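PDB 3K9T: putative polysaccharide biosynthesis protein with aminopeptidase-like domain from Clostridium acetobutylicum, which binds one zinc ion per subunit and may act in the biosynthesis of modified polysaccharides, although peptidase activity is not expected despite its aminopeptidase-like fold. Local coordinates for residues K209-L214 and Y218-L223; E277-H282 and Y346-Y351; R300-S303 and N308-V311. One frame throughout, in Å; residues are numbered along the deposited sequence.

Contact 1. Residues K209-L214 and Y218-L223; sequences KALSKL and YSYRFL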
loop_
_atom_site.group_PDB
_atom_site.type_symbol
_atom_site.label_atom_id
_atom_site.label_comp_id
_atom_site.label_asym_id
_atom_site.label_seq_id
_atom_site.Cartn_x
_atom_site.Cartn_y
_atom_site.Cartn_z
ATOM N N LYS A 209 -0.711 38.320 13.335
ATOM C CA LYS A 209 -1.522 39.252 14.093
ATOM C C LYS A 209 -2.466 38.523 15.073
ATOM O O LYS A 209 -2.629 38.962 16.211
ATOM C CB LYS A 209 -2.299 40.138 13.125
ATOM C CG LYS A 209 -2.920 41.319 13.785
ATOM C CD LYS A 209 -3.955 42.036 12.918
ATOM C CE LYS A 209 -3.370 42.768 11.755
ATOM N NZ LYS A 209 -4.234 43.984 11.448
ATOM N N ALA A 210 -3.076 37.420 14.628
ATOM C CA ALA A 210 -3.935 36.597 15.490
ATOM C C ALA A 210 -3.127 35.836 16.575
ATOM O O ALA A 210 -3.485 35.865 17.738
ATOM C CB ALA A 210 -4.782 35.608 14.643
ATOM N N LEU A 211 -2.048 35.159 16.194
ATOM C CA LEU A 211 -1.259 34.362 17.143
ATOM C C LEU A 211 -0.646 35.185 18.278
ATOM O O LEU A 211 -0.562 34.725 19.412
ATOM C CB LEU A 211 -0.180 33.546 16.434
ATOM C CG LEU A 211 -0.621 32.230 15.796
ATOM C CD1 LEU A 211 0.635 31.430 15.428
ATOM C CD2 LEU A 211 -1.505 31.429 16.720
ATOM N N SER A 212 -0.225 36.397 17.936
ATOM C CA SER A 212 0.241 37.402 18.870
ATOM C C SER A 212 -0.625 37.576 20.098
ATOM O O SER A 212 -0.135 38.002 21.126
ATOM C CB SER A 212 0.252 38.767 18.176
ATOM O OG SER A 212 1.356 38.868 17.329
ATOM N N LYS A 213 -1.915 37.330 19.947
ATOM C CA LYS A 213 -2.874 37.559 21.000
ATOM C C LYS A 213 -3.183 36.320 21.831
ATOM O O LYS A 213 -3.990 36.397 22.754
ATOM C CB LYS A 213 -4.135 38.120 20.357
ATOM C CG LYS A 213 -3.857 39.509 19.738
ATOM C CD LYS A 213 -5.020 40.069 18.981
ATOM C CE LYS A 213 -4.787 41.543 18.617
ATOM N NZ LYS A 213 -3.596 41.777 17.818
ATOM N N LEU A 214 -2.519 35.200 21.531
ATOM C CA LEU A 214 -2.781 33.915 22.176
ATOM C C LEU A 214 -1.565 33.391 22.941
ATOM O O LEU A 214 -0.423 33.720 22.635
ATOM C CB LEU A 214 -3.138 32.883 21.109
ATOM C CG LEU A 214 -4.258 33.193 20.123
ATOM C CD1 LEU A 214 -4.437 32.021 19.190
ATOM C CD2 LEU A 214 -5.538 33.454 20.881
ATOM N N TYR A 218 3.889 26.197 21.266
ATOM C CA TYR A 218 5.020 26.364 20.391
ATOM C C TYR A 218 5.394 27.839 20.166
ATOM O O TYR A 218 4.598 28.752 20.402
ATOM C CB TYR A 218 4.771 25.694 19.048
ATOM C CG TYR A 218 4.699 24.194 19.105
ATOM C CD1 TYR A 218 5.846 23.429 19.223
ATOM C CD2 TYR A 218 3.486 23.538 19.010
ATOM C CE1 TYR A 218 5.780 22.047 19.260
ATOM C CE2 TYR A 218 3.416 22.174 19.052
ATOM C CZ TYR A 218 4.559 21.428 19.162
ATOM O OH TYR A 218 4.456 20.066 19.171
ATOM N N SER A 219 6.646 28.023 19.759
ATOM C CA SER A 219 7.162 29.295 19.333
ATOM C C SER A 219 6.891 29.350 17.851
ATOM O O SER A 219 6.821 28.312 17.205
ATOM C CB SER A 219 8.654 29.419 19.616
ATOM O OG SER A 219 8.883 29.574 21.007
ATOM N N TYR A 220 6.683 30.564 17.343
ATOM C CA TYR A 220 6.357 30.783 15.959
ATOM C C TYR A 220 7.252 31.861 15.380
ATOM O O TYR A 220 7.430 32.895 15.995
ATOM C CB TYR A 220 4.880 31.178 15.826
ATOM C CG TYR A 220 3.956 30.041 16.097
ATOM C CD1 TYR A 220 3.668 29.664 17.413
ATOM C CD2 TYR A 220 3.362 29.323 15.040
ATOM C CE1 TYR A 220 2.826 28.607 17.677
ATOM C CE2 TYR A 220 2.497 28.250 15.290
ATOM C CZ TYR A 220 2.256 27.883 16.622
ATOM O OH TYR A 220 1.420 26.836 16.920
ATOM N N ARG A 221 7.815 31.601 14.205
ATOM C CA ARG A 221 8.642 32.565 13.508
ATOM C C ARG A 221 8.069 32.829 12.150
ATOM O O ARG A 221 7.728 31.904 11.422
ATOM C CB ARG A 221 10.036 32.041 13.342
ATOM C CG ARG A 221 11.037 33.039 12.739
ATOM C CD ARG A 221 12.441 32.393 12.587
ATOM N NE ARG A 221 12.891 31.844 13.865
ATOM C CZ ARG A 221 13.363 32.572 14.885
ATOM N NH1 ARG A 221 13.494 33.880 14.779
ATOM N NH2 ARG A 221 13.731 31.985 16.026
ATOM N N PHE A 222 7.987 34.105 11.785
ATOM C CA PHE A 222 7.418 34.474 10.509
ATOM C C PHE A 222 8.485 35.201 9.715
ATOM O O PHE A 222 8.930 36.245 10.131
ATOM C CB PHE A 222 6.242 35.383 10.722
ATOM C CG PHE A 222 5.190 34.824 11.584
ATOM C CD1 PHE A 222 5.323 34.852 12.967
ATOM C CD2 PHE A 222 4.026 34.319 11.027
ATOM C CE1 PHE A 222 4.316 34.342 13.803
ATOM C CE2 PHE A 222 3.017 33.812 11.843
ATOM C CZ PHE A 222 3.166 33.817 13.243
ATOM N N LEU A 223 8.869 34.649 8.565
ATOM C CA LEU A 223 9.926 35.204 7.724
ATOM C C LEU A 223 9.333 35.834 6.477
ATOM O O LEU A 223 8.573 35.192 5.760
ATOM C CB LEU A 223 10.903 34.104 7.331
ATOM C CG LEU A 223 12.090 34.572 6.518
ATOM C CD1 LEU A 223 12.970 35.506 7.352
ATOM C CD2 LEU A 223 12.850 33.352 6.042
#

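Contact 2. Residues E277-H282 and Y346-Y351; sequences EKVLMH and YLEVIY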
loop_
_atom_site.group_PDB
_atom_site.type_symbol
_atom_site.label_atom_id
_atom_site.label_comp_id
_atom_site.label_asym_id
_atom_site.label_seq_id
_atom_site.Cartn_x
_atom_site.Cartn_y
_atom_site.Cartn_z
ATOM N N GLU A 277 -3.094 17.388 5.992
ATOM C CA GLU A 277 -3.997 16.537 5.184
ATOM C C GLU A 277 -5.244 16.156 5.989
ATOM O O GLU A 277 -6.310 16.054 5.427
ATOM C CB GLU A 277 -3.275 15.321 4.622
ATOM C CG GLU A 277 -2.133 15.693 3.647
ATOM C CD GLU A 277 -1.167 14.546 3.435
ATOM O OE1 GLU A 277 -1.646 13.400 3.316
ATOM O OE2 GLU A 277 0.061 14.782 3.392
ATOM N N LYS A 278 -5.106 16.034 7.312
ATOM C CA LYS A 278 -6.228 15.729 8.185
ATOM C C LYS A 278 -7.194 16.901 8.304
ATOM O O LYS A 278 -8.413 16.691 8.387
ATOM C CB LYS A 278 -5.734 15.298 9.581
ATOM C CG LYS A 278 -6.804 14.642 10.484
ATOM C CD LYS A 278 -7.462 13.424 9.811
ATOM C CE LYS A 278 -8.278 12.636 10.815
ATOM N NZ LYS A 278 -9.320 11.792 10.193
ATOM N N VAL A 279 -6.668 18.132 8.314
ATOM C CA VAL A 279 -7.529 19.321 8.300
ATOM C C VAL A 279 -8.306 19.385 6.964
ATOM O O VAL A 279 -9.551 19.533 6.952
ATOM C CB VAL A 279 -6.744 20.624 8.571
ATOM C CG1 VAL A 279 -7.625 21.827 8.334
ATOM C CG2 VAL A 279 -6.120 20.647 10.035
ATOM N N LEU A 280 -7.603 19.205 5.846
ATOM C CA LEU A 280 -8.254 19.246 4.512
ATOM C C LEU A 280 -9.334 18.183 4.351
ATOM O O LEU A 280 -10.459 18.444 3.837
ATOM C CB LEU A 280 -7.214 19.105 3.391
ATOM C CG LEU A 280 -6.224 20.293 3.276
ATOM C CD1 LEU A 280 -5.081 19.925 2.342
ATOM C CD2 LEU A 280 -6.933 21.610 2.820
HETATM N N MSE A 281 -9.000 16.983 4.812
HETATM C CA MSE A 281 -9.884 15.825 4.699
HETATM C C MSE A 281 -11.305 16.106 5.264
HETATM O O MSE A 281 -12.332 15.648 4.727
HETATM C CB MSE A 281 -9.222 14.671 5.434
HETATM C CG MSE A 281 -10.016 13.401 5.437
HETATM SE SE MSE A 281 -9.010 11.979 6.319
HETATM C CE MSE A 281 -7.230 12.210 5.465
ATOM N N HIS A 282 -11.355 16.863 6.348
ATOM C CA HIS A 282 -12.603 17.076 7.046
ATOM C C HIS A 282 -13.134 18.479 6.895
ATOM O O HIS A 282 -14.125 18.812 7.478
ATOM C CB HIS A 282 -12.429 16.737 8.521
ATOM C CG HIS A 282 -12.222 15.283 8.763
ATOM N ND1 HIS A 282 -13.266 14.387 8.787
ATOM C CD2 HIS A 282 -11.093 14.560 8.976
ATOM C CE1 HIS A 282 -12.792 13.175 9.019
ATOM N NE2 HIS A 282 -11.476 13.253 9.137
ATOM N N TYR A 346 -5.280 27.822 7.713
ATOM C CA TYR A 346 -4.015 27.989 8.395
ATOM C C TYR A 346 -4.256 28.007 9.895
ATOM O O TYR A 346 -3.518 27.365 10.641
ATOM C CB TYR A 346 -3.257 29.266 7.919
ATOM C CG TYR A 346 -2.297 29.041 6.750
ATOM C CD1 TYR A 346 -2.756 28.908 5.446
ATOM C CD2 TYR A 346 -0.918 29.006 6.952
ATOM C CE1 TYR A 346 -1.859 28.725 4.387
ATOM C CE2 TYR A 346 -0.019 28.822 5.906
ATOM C CZ TYR A 346 -0.486 28.668 4.630
ATOM O OH TYR A 346 0.407 28.487 3.581
ATOM N N LEU A 347 -5.269 28.739 10.357
ATOM C CA LEU A 347 -5.558 28.768 11.796
ATOM C C LEU A 347 -5.936 27.371 12.336
ATOM O O LEU A 347 -5.574 27.003 13.466
ATOM C CB LEU A 347 -6.655 29.802 12.111
ATOM C CG LEU A 347 -6.273 31.288 12.002
ATOM C CD1 LEU A 347 -7.376 32.156 12.556
ATOM C CD2 LEU A 347 -4.964 31.577 12.742
ATOM N N GLU A 348 -6.665 26.599 11.530
ATOM C CA GLU A 348 -7.090 25.245 11.933
ATOM C C GLU A 348 -5.885 24.317 12.003
ATOM O O GLU A 348 -5.790 23.431 12.875
ATOM C CB GLU A 348 -8.115 24.676 10.947
ATOM C CG GLU A 348 -8.840 23.412 11.459
ATOM C CD GLU A 348 -9.591 23.660 12.738
ATOM O OE1 GLU A 348 -10.148 24.771 12.879
ATOM O OE2 GLU A 348 -9.630 22.755 13.607
ATOM N N VAL A 349 -4.979 24.504 11.048
ATOM C CA VAL A 349 -3.725 23.799 11.077
ATOM C C VAL A 349 -3.004 24.099 12.391
ATOM O O VAL A 349 -2.570 23.157 13.062
ATOM C CB VAL A 349 -2.872 24.111 9.856
ATOM C CG1 VAL A 349 -1.418 23.672 10.062
ATOM C CG2 VAL A 349 -3.490 23.442 8.652
ATOM N N ILE A 350 -2.925 25.388 12.759
ATOM C CA ILE A 350 -2.194 25.836 13.948
ATOM C C ILE A 350 -2.878 25.323 15.195
ATOM O O ILE A 350 -2.211 24.819 16.092
ATOM C CB ILE A 350 -1.992 27.374 13.995
ATOM C CG1 ILE A 350 -0.966 27.801 12.925
ATOM C CG2 ILE A 350 -1.535 27.803 15.377
ATOM C CD1 ILE A 350 -0.830 29.343 12.643
ATOM N N TYR A 351 -4.204 25.418 15.238
ATOM C CA TYR A 351 -4.976 24.796 16.323
ATOM C C TYR A 351 -4.620 23.304 16.447
ATOM O O TYR A 351 -4.456 22.811 17.545
ATOM C CB TYR A 351 -6.485 24.949 16.076
ATOM C CG TYR A 351 -7.386 24.237 17.079
ATOM C CD1 TYR A 351 -7.656 22.862 16.976
ATOM C CD2 TYR A 351 -7.981 24.934 18.116
ATOM C CE1 TYR A 351 -8.483 22.227 17.890
ATOM C CE2 TYR A 351 -8.828 24.299 19.041
ATOM C CZ TYR A 351 -9.079 22.954 18.917
ATOM O OH TYR A 351 -9.895 22.329 19.828
#

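Contact 3. Residues R300-S303 and N308-V311; sequences RQFS and NLSV. Unlike the reference sequence in segment 308-311: S310 (reference Pro).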
loop_
_atom_site.group_PDB
_atom_site.type_symbol
_atom_site.label_atom_id
_atom_site.label_comp_id
_atom_site.label_asym_id
_atom_site.label_seq_id
_atom_site.Cartn_x
_atom_site.Cartn_y
_atom_site.Cartn_z
ATOM N N ARG A 300 12.282 24.340 -1.320
ATOM C CA ARG A 300 13.580 23.849 -1.851
ATOM C C ARG A 300 14.799 24.172 -1.016
ATOM O O ARG A 300 15.717 23.350 -0.888
ATOM C CB ARG A 300 13.863 24.312 -3.278
ATOM C CG ARG A 300 13.358 25.652 -3.647
ATOM C CD ARG A 300 13.071 25.695 -5.131
ATOM N NE ARG A 300 14.093 26.497 -5.752
ATOM C CZ ARG A 300 13.862 27.642 -6.380
ATOM N NH1 ARG A 300 12.620 28.075 -6.560
ATOM N NH2 ARG A 300 14.878 28.345 -6.869
ATOM N N GLN A 301 14.852 25.372 -0.470
ATOM C CA GLN A 301 15.999 25.699 0.384
ATOM C C GLN A 301 15.839 24.972 1.715
ATOM O O GLN A 301 16.742 24.302 2.156
ATOM C CB GLN A 301 16.192 27.201 0.532
ATOM C CG GLN A 301 16.052 27.987 -0.779
ATOM C CD GLN A 301 16.958 27.506 -1.887
ATOM O OE1 GLN A 301 18.021 26.917 -1.630
ATOM N NE2 GLN A 301 16.559 27.777 -3.144
ATOM N N PHE A 302 14.650 24.987 2.300
ATOM C CA PHE A 302 14.463 24.340 3.611
ATOM C C PHE A 302 14.603 22.838 3.550
ATOM O O PHE A 302 14.918 22.217 4.548
ATOM C CB PHE A 302 13.129 24.749 4.261
ATOM C CG PHE A 302 13.025 26.212 4.512
ATOM C CD1 PHE A 302 13.906 26.837 5.368
ATOM C CD2 PHE A 302 12.072 26.987 3.858
ATOM C CE1 PHE A 302 13.831 28.227 5.582
ATOM C CE2 PHE A 302 11.995 28.388 4.084
ATOM C CZ PHE A 302 12.865 28.993 4.940
ATOM N N SER A 303 14.379 22.269 2.373
ATOM C CA SER A 303 14.435 20.831 2.167
ATOM C C SER A 303 15.725 20.343 1.525
ATOM O O SER A 303 15.801 19.169 1.202
ATOM C CB SER A 303 13.262 20.417 1.298
ATOM O OG SER A 303 12.051 20.771 1.949
ATOM N N ASN A 308 17.228 20.321 5.684
ATOM C CA ASN A 308 16.480 19.100 5.923
ATOM C C ASN A 308 15.397 19.216 6.979
ATOM O O ASN A 308 15.157 18.281 7.769
ATOM C CB ASN A 308 17.450 17.958 6.249
ATOM C CG ASN A 308 16.861 16.589 5.961
ATOM O OD1 ASN A 308 16.299 16.337 4.892
ATOM N ND2 ASN A 308 16.989 15.696 6.913
ATOM N N LEU A 309 14.692 20.346 6.909
ATOM C CA LEU A 309 13.558 20.622 7.789
ATOM C C LEU A 309 12.261 20.128 7.138
ATOM O O LEU A 309 12.264 19.849 5.947
ATOM C CB LEU A 309 13.433 22.116 8.050
ATOM C CG LEU A 309 14.653 22.850 8.576
ATOM C CD1 LEU A 309 14.404 24.377 8.422
ATOM C CD2 LEU A 309 14.916 22.414 10.025
ATOM N N SER A 310 11.177 20.026 7.925
ATOM C CA SER A 310 9.895 19.600 7.401
ATOM C C SER A 310 9.062 20.808 7.069
ATOM O O SER A 310 8.332 21.314 7.910
ATOM C CB SER A 310 9.135 18.711 8.402
ATOM O OG SER A 310 10.044 17.821 8.968
ATOM N N VAL A 311 9.169 21.255 5.839
ATOM C CA VAL A 311 8.422 22.415 5.389
ATOM C C VAL A 311 7.575 22.044 4.149
ATOM O O VAL A 311 8.091 21.566 3.127
ATOM C CB VAL A 311 9.386 23.603 5.091
ATOM C CG1 VAL A 311 8.619 24.806 4.517
ATOM C CG2 VAL A 311 10.144 23.946 6.321
HETATM O O HOH W 1 10.417 19.383 3.538
#

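Contact 1. Residues K209-L214 and Y218-L223
L211, Y220 and F222 carry this contact between a helix and the strand that follows it. One methyl of L211, CD1, does all the touching. It sits over a face of the Y220 ring in a CH-pi contact, 3.6 Å from L211 CD1 to the ring centroid and 17° off the ring normal. The methyl lies a little toward the rim and is nearest to CD2, one of the two ring carbons next to CG, with L211 CD1 3.5 Å from Y220 CD2. The two side chains cross at about a right angle. The same methyl also meets F222, but at the ring edge, 4.1 Å from L211 CD1 to F222 CZ. In L211, CG stands beside the backbone N (chi1 -81°), and this first torsion helps bring CD1 to both rings. The Y220 hydroxyl is held elsewhere, by E354. A type I turn runs from L211 to L214, with a backbone bond of 2.9 Å from L214 N to L211 O. The segments belong to a beta-alpha-beta unit made of strand 181-187, helix 194-211 and strand 219-225. I174 of the adjacent strand 166-174 touches L211 and F222, and I350 of helix 336-355 packs on L211 and Y220.

Contact 2. Residues E277-H282 and Y346-Y351
This is a small, partly buried helix-helix contact, in which V279 of helix 271-282 packs against E348 and V349 of helix 336-355. It lies in the aminopeptidase-like part of the chain, away from the zinc site. The two helices are far apart in sequence, and here they approach to 6.5 Å between V279 CA and V349 CA. V279 points at the other helix. Its CG1 lies against the methylenes of E348, 3.7 Å from V279 CG1 to E348 CG. Its CG2 reaches both E348 and V349. The valine methyls meet at 4.1 Å from V279 CG2 to V349 CG2, and these two side chains cross at about a right angle. Both contacts are apolar in character, although E348 is an acid. In E348, CG is anti to the backbone N (chi1 -167°), and the chain then bends at chi2 (60°). The methylenes thus pass obliquely across the valine methyls, while the carboxylate goes to a partner outside the two segments, R417, in a salt bridge through OE2. R417 belongs to the winged helix-turn-helix region, so this outside ion pair ties helix 336-355 to it. On the other helix, K278 makes a separate polar link one turn along. K278 NZ donates to H282 NE2 at 2.8 Å, lying 13° out of the imidazole plane. K278 NZ also bonds the carbonyls of A409 and M414, so this helix too is joined to the winged region. Around the contact, I9 of helix 5-10 touches E348. L280 of helix 271-282 packs on Y262 of strand 260-263 and on Y287 of strand 287-290, while Y346 of helix 336-355 reaches L203 and I207 of helix 194-211.

Contact 3. Residues R300-S303 and N308-V311
The backbone link is one bond from L309 N to F302 O, 3.0 Å long with an N-H...O angle of 161°, between the end of a short helix and the loop that returns from it. The F302 side chain packs beside this bond. Its CB meets a methyl of V311, 3.7 Å from F302 CB to V311 CG2, and its ring meets L309, 4.0 Å from F302 CD1 to L309 CD1. Both aliphatic side chains come to the ring obliquely. With CG beside the backbone N (chi1 -61°), the ring leads on toward L183 and T185 of strand 181-187 and L235 of helix 229-237. S303 works through water 1. The water donates to S303 OG at 2.7 Å and to L309 O at 3.1 Å, and accepts from V311 N at 3.2 Å. S303 OG also bonds the carbonyl of E299, at the start of the preceding helix. R300 and Q301 face E367 of the second subunit, in a salt bridge and a hydrogen bond. The arrangement is a tight helix-to-strand connection of an alpha/beta fold, leading from helix 299-302 into strand 311-315 of the central mixed sheet.

In the fold
All three contacts lie in the aminopeptidase-like region and away from the zinc site. Contacts 1 and 3 are buried, whereas contact 2 is only partly so. Contact 1 joins neighbours in sequence, a helix and its next strand, and contact 3 does the same for a helix and the loop entering a strand. Contact 2 instead brings together two distant helices. Contacts 1 and 2 touch through I350 of helix 336-355. Contact 3 touches neither; its centre is about 20 Å from each of theirs, though its nearest atoms come to about 4 Å of contact 1. Methyl-to-ring packing marks contact 1 and aliphatic packing contact 2. Only contact 3 has a direct backbone bond and a water bridge between its segments.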